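Local coordinates for hypothetical nigD-like protein (Bacteroides caccae, PDB 3QWN) that is of unknown function but, as a NigD-like protein with an N-terminal OB domain and a C-terminal beta sandwich, probably acts as a bacteriocin immunity protein or antitoxin, at residues E34-A46 / H66-L78. Sequence-based numbering, arbitrary orientation.
Sequences EALTVSKDRTGSA and HTATAVIYSLQSL
Val38 and Ile72 meet on the face of a parallel strand pair that also carries Ala70, their side chains crossing at about a right angle. In Ile72, chi1 of -60° sets CG1 anti to the carbonyl carbon and an extended chi2 carries CD1 to 3.7 Å from Val38 CG2. Ala70 CB extends this tight patch to Leu36 CB; Leu28 touches Val38 and Ile25 touches Ile72. Backbone bonds join the strands: Ala70 N to Thr37 O (2.9 Å, N-H...O angle 168°), Ser39 N to Ala70 O, Ile72 N to Lys40 O and Arg42 N to Ile72 O. The bridges step from Val38-Ala70 to Lys40-Val71, so Ser39 is the extra residue of a beta bulge; its OG shares a 2.8 Å hydrogen bond with Thr69 OG1. The looser, solvent side lies by Lys40 and Val71, where exposed Arg42 runs beside Tyr73, CD 3.7 Å from CE1, with guanidinium and ring planes 52° apart; Tyr73 OH bonds to Glu60. At the Leu36 end, a water links Thr37 N to Ala68 O. Beyond Arg42, Thr43 N meets Asp41 OD1 from above the carboxylate plane, an Asx turn, while Thr43 OG1 (2.6 Å, syn side of OD1) holds its side chain with CG2 3.3 Å from Tyr73 O. Parallel pairing of third and fifth strands in a closing 1-2-3-5-4 sheet is the OB-fold strand order, consistent with a NigD-like N-terminal OB domain.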
loop_
_atom_site.group_PDB
_atom_site.type_symbol
_atom_site.label_atom_id
_atom_site.label_comp_id
_atom_site.label_asym_id
_atom_site.label_seq_id
_atom_site.Cartn_x
_atom_site.Cartn_y
_atom_site.Cartn_z
ATOM N N GLU A 34 0.358 -17.201 9.014
ATOM C CA GLU A 34 1.643 -17.784 8.673
ATOM C C GLU A 34 1.681 -18.090 7.165
ATOM O O GLU A 34 0.637 -18.183 6.522
ATOM C CB GLU A 34 1.835 -19.064 9.517
ATOM C CG GLU A 34 3.197 -19.191 10.194
ATOM C CD GLU A 34 3.450 -18.280 11.382
ATOM O OE1 GLU A 34 2.747 -18.422 12.409
ATOM O OE2 GLU A 34 4.372 -17.438 11.291
ATOM N N ALA A 35 2.879 -18.235 6.611
ATOM C CA ALA A 35 3.145 -18.549 5.206
ATOM C C ALA A 35 2.491 -19.856 4.822
ATOM O O ALA A 35 2.472 -20.804 5.619
ATOM C CB ALA A 35 4.652 -18.644 4.957
ATOM N N LEU A 36 1.940 -19.899 3.623
ATOM C CA LEU A 36 1.274 -21.073 3.093
ATOM C C LEU A 36 1.856 -21.461 1.766
ATOM O O LEU A 36 2.136 -20.590 0.941
ATOM C CB LEU A 36 -0.227 -20.818 2.903
ATOM C CG LEU A 36 -1.090 -20.613 4.122
ATOM C CD1 LEU A 36 -2.348 -19.883 3.737
ATOM C CD2 LEU A 36 -1.425 -21.934 4.786
ATOM N N THR A 37 2.024 -22.769 1.557
ATOM C CA THR A 37 2.430 -23.338 0.283
ATOM C C THR A 37 1.217 -23.156 -0.653
ATOM O O THR A 37 0.090 -23.377 -0.215
ATOM C CB THR A 37 2.838 -24.810 0.483
ATOM O OG1 THR A 37 4.071 -24.875 1.192
ATOM C CG2 THR A 37 2.995 -25.557 -0.832
ATOM N N VAL A 38 1.437 -22.713 -1.898
ATOM C CA VAL A 38 0.373 -22.538 -2.892
ATOM C C VAL A 38 0.172 -23.891 -3.570
ATOM O O VAL A 38 0.993 -24.270 -4.406
ATOM C CB VAL A 38 0.684 -21.401 -3.909
ATOM C CG1 VAL A 38 -0.315 -21.382 -5.063
ATOM C CG2 VAL A 38 0.738 -20.039 -3.219
ATOM N N SER A 39 -0.933 -24.605 -3.244
ATOM C CA SER A 39 -1.241 -25.902 -3.849
ATOM C C SER A 39 -1.753 -25.729 -5.292
ATOM O O SER A 39 -1.585 -26.630 -6.109
ATOM C CB SER A 39 -2.262 -26.673 -3.008
ATOM O OG SER A 39 -3.462 -25.955 -2.737
ATOM N N LYS A 40 -2.366 -24.587 -5.607
ATOM C CA LYS A 40 -2.863 -24.333 -6.949
ATOM C C LYS A 40 -2.948 -22.826 -7.209
ATOM O O LYS A 40 -3.536 -22.098 -6.421
ATOM C CB LYS A 40 -4.247 -24.989 -7.155
ATOM C CG LYS A 40 -4.682 -25.119 -8.614
ATOM C CD LYS A 40 -6.032 -25.841 -8.707
ATOM C CE LYS A 40 -6.445 -26.127 -10.131
ATOM N NZ LYS A 40 -7.745 -26.843 -10.192
ATOM N N ASP A 41 -2.343 -22.374 -8.320
ATOM C CA ASP A 41 -2.438 -21.007 -8.782
ATOM C C ASP A 41 -3.289 -21.041 -10.019
ATOM O O ASP A 41 -2.797 -21.358 -11.117
ATOM C CB ASP A 41 -1.072 -20.338 -9.017
ATOM C CG ASP A 41 -1.163 -18.925 -9.585
ATOM O OD1 ASP A 41 -2.251 -18.323 -9.528
ATOM O OD2 ASP A 41 -0.156 -18.434 -10.102
ATOM N N ARG A 42 -4.593 -20.752 -9.839
ATOM C CA ARG A 42 -5.544 -20.787 -10.948
ATOM C C ARG A 42 -5.328 -19.621 -11.939
ATOM O O ARG A 42 -5.802 -19.716 -13.064
ATOM C CB ARG A 42 -6.996 -20.824 -10.453
ATOM C CG ARG A 42 -7.271 -21.979 -9.509
ATOM C CD ARG A 42 -8.681 -22.471 -9.683
ATOM N NE ARG A 42 -8.924 -23.672 -8.890
ATOM C CZ ARG A 42 -10.054 -24.370 -8.919
ATOM N NH1 ARG A 42 -11.052 -24.001 -9.717
ATOM N NH2 ARG A 42 -10.198 -25.443 -8.155
ATOM N N THR A 43 -4.563 -18.582 -11.560
ATOM C CA THR A 43 -4.285 -17.441 -12.428
ATOM C C THR A 43 -3.184 -17.759 -13.456
ATOM O O THR A 43 -3.072 -17.052 -14.457
ATOM C CB THR A 43 -3.910 -16.203 -11.616
ATOM O OG1 THR A 43 -2.594 -16.327 -11.085
ATOM C CG2 THR A 43 -4.860 -15.935 -10.505
ATOM N N GLY A 44 -2.362 -18.773 -13.187
ATOM C CA GLY A 44 -1.235 -19.109 -14.049
ATOM C C GLY A 44 -0.242 -17.962 -14.156
ATOM O O GLY A 44 0.329 -17.737 -15.221
ATOM N N SER A 45 -0.086 -17.169 -13.073
ATOM C CA SER A 45 0.812 -16.025 -13.020
ATOM C C SER A 45 2.256 -16.473 -12.951
ATOM O O SER A 45 2.564 -17.603 -12.556
ATOM C CB SER A 45 0.492 -15.147 -11.824
ATOM O OG SER A 45 -0.793 -14.591 -11.993
ATOM N N ALA A 46 3.139 -15.565 -13.345
ATOM C CA ALA A 46 4.569 -15.785 -13.358
ATOM C C ALA A 46 5.277 -14.504 -12.958
ATOM O O ALA A 46 5.112 -13.491 -13.632
ATOM C CB ALA A 46 4.999 -16.222 -14.753
ATOM N N HIS A 66 -4.860 -30.371 9.808
ATOM C CA HIS A 66 -3.508 -30.336 10.379
ATOM C C HIS A 66 -2.687 -29.269 9.666
ATOM O O HIS A 66 -2.121 -28.390 10.305
ATOM C CB HIS A 66 -2.828 -31.722 10.274
ATOM C CG HIS A 66 -3.526 -32.776 11.076
ATOM N ND1 HIS A 66 -4.388 -33.684 10.479
ATOM C CD2 HIS A 66 -3.529 -32.983 12.416
ATOM C CE1 HIS A 66 -4.865 -34.422 11.466
ATOM N NE2 HIS A 66 -4.370 -34.044 12.647
ATOM N N THR A 67 -2.676 -29.324 8.342
ATOM C CA THR A 67 -1.936 -28.407 7.510
ATOM C C THR A 67 -2.922 -27.798 6.498
ATOM O O THR A 67 -3.952 -28.381 6.200
ATOM C CB THR A 67 -0.673 -29.130 6.919
ATOM O OG1 THR A 67 -0.138 -28.382 5.833
ATOM C CG2 THR A 67 -0.914 -30.585 6.469
ATOM N N ALA A 68 -2.658 -26.600 6.055
ATOM C CA ALA A 68 -3.478 -25.907 5.065
ATOM C C ALA A 68 -2.624 -25.471 3.871
ATOM O O ALA A 68 -1.412 -25.308 3.996
ATOM C CB ALA A 68 -4.142 -24.687 5.695
ATOM N N THR A 69 -3.252 -25.256 2.719
ATOM C CA THR A 69 -2.545 -24.762 1.533
ATOM C C THR A 69 -3.360 -23.636 0.974
ATOM O O THR A 69 -4.496 -23.479 1.368
ATOM C CB THR A 69 -2.263 -25.869 0.491
ATOM O OG1 THR A 69 -3.483 -26.430 0.040
ATOM C CG2 THR A 69 -1.358 -26.967 1.017
ATOM N N ALA A 70 -2.791 -22.840 0.100
ATOM C CA ALA A 70 -3.496 -21.734 -0.525
ATOM C C ALA A 70 -3.780 -22.039 -1.974
ATOM O O ALA A 70 -2.906 -22.550 -2.660
ATOM C CB ALA A 70 -2.667 -20.448 -0.425
ATOM N N VAL A 71 -4.997 -21.695 -2.437
ATOM C CA VAL A 71 -5.471 -21.748 -3.822
ATOM C C VAL A 71 -5.696 -20.287 -4.244
ATOM O O VAL A 71 -6.477 -19.584 -3.584
ATOM C CB VAL A 71 -6.720 -22.629 -4.013
ATOM C CG1 VAL A 71 -7.188 -22.587 -5.473
ATOM C CG2 VAL A 71 -6.404 -24.054 -3.614
ATOM N N ILE A 72 -4.965 -19.820 -5.277
ATOM C CA ILE A 72 -5.050 -18.437 -5.744
ATOM C C ILE A 72 -6.043 -18.350 -6.882
ATOM O O ILE A 72 -5.917 -19.058 -7.875
ATOM C CB ILE A 72 -3.648 -17.862 -6.142
ATOM C CG1 ILE A 72 -2.690 -17.876 -4.927
ATOM C CG2 ILE A 72 -3.749 -16.449 -6.767
ATOM C CD1 ILE A 72 -1.214 -17.725 -5.315
ATOM N N TYR A 73 -7.001 -17.436 -6.759
ATOM C CA TYR A 73 -8.034 -17.220 -7.783
ATOM C C TYR A 73 -7.745 -15.954 -8.577
ATOM O O TYR A 73 -8.055 -15.910 -9.756
ATOM C CB TYR A 73 -9.444 -17.175 -7.150
ATOM C CG TYR A 73 -9.824 -18.532 -6.583
ATOM C CD1 TYR A 73 -10.250 -19.567 -7.418
ATOM C CD2 TYR A 73 -9.703 -18.799 -5.224
ATOM C CE1 TYR A 73 -10.518 -20.841 -6.911
ATOM C CE2 TYR A 73 -9.994 -20.052 -4.708
ATOM C CZ TYR A 73 -10.394 -21.079 -5.551
ATOM O OH TYR A 73 -10.692 -22.322 -5.026
ATOM N N SER A 74 -7.145 -14.930 -7.951
ATOM C CA SER A 74 -6.754 -13.694 -8.667
ATOM C C SER A 74 -5.551 -13.055 -8.021
ATOM O O SER A 74 -5.325 -13.252 -6.849
ATOM C CB SER A 74 -7.902 -12.698 -8.801
ATOM O OG SER A 74 -8.074 -11.946 -7.622
ATOM N N LEU A 75 -4.751 -12.370 -8.816
ATOM C CA LEU A 75 -3.564 -11.625 -8.415
ATOM C C LEU A 75 -3.491 -10.359 -9.170
ATOM O O LEU A 75 -3.736 -10.354 -10.375
ATOM C CB LEU A 75 -2.256 -12.382 -8.679
ATOM C CG LEU A 75 -1.837 -13.490 -7.751
ATOM C CD1 LEU A 75 -0.606 -14.200 -8.325
ATOM C CD2 LEU A 75 -1.545 -12.987 -6.331
ATOM N N GLN A 76 -3.132 -9.281 -8.485
ATOM C CA GLN A 76 -2.893 -8.010 -9.147
ATOM C C GLN A 76 -1.889 -7.206 -8.338
ATOM O O GLN A 76 -1.705 -7.433 -7.147
ATOM C CB GLN A 76 -4.177 -7.228 -9.442
ATOM C CG GLN A 76 -4.819 -6.583 -8.250
ATOM C CD GLN A 76 -6.120 -5.959 -8.652
ATOM O OE1 GLN A 76 -7.073 -6.633 -9.084
ATOM N NE2 GLN A 76 -6.200 -4.662 -8.478
ATOM N N SER A 77 -1.216 -6.308 -9.003
ATOM C CA SER A 77 -0.219 -5.475 -8.386
ATOM C C SER A 77 -0.849 -4.415 -7.490
ATOM O O SER A 77 -2.055 -4.114 -7.570
ATOM C CB SER A 77 0.615 -4.809 -9.470
ATOM O OG SER A 77 -0.167 -3.868 -10.189
ATOM N N LEU A 78 -0.010 -3.856 -6.627
ATOM C CA LEU A 78 -0.349 -2.722 -5.783
ATOM C C LEU A 78 0.837 -1.767 -5.853
ATOM O O LEU A 78 1.919 -2.157 -6.337
ATOM C CB LEU A 78 -0.746 -3.115 -4.345
ATOM C CG LEU A 78 0.181 -3.979 -3.491
ATOM C CD1 LEU A 78 1.358 -3.200 -2.991
ATOM C CD2 LEU A 78 -0.535 -4.443 -2.265
HETATM O O HOH W 1 1.316 -25.001 3.547
#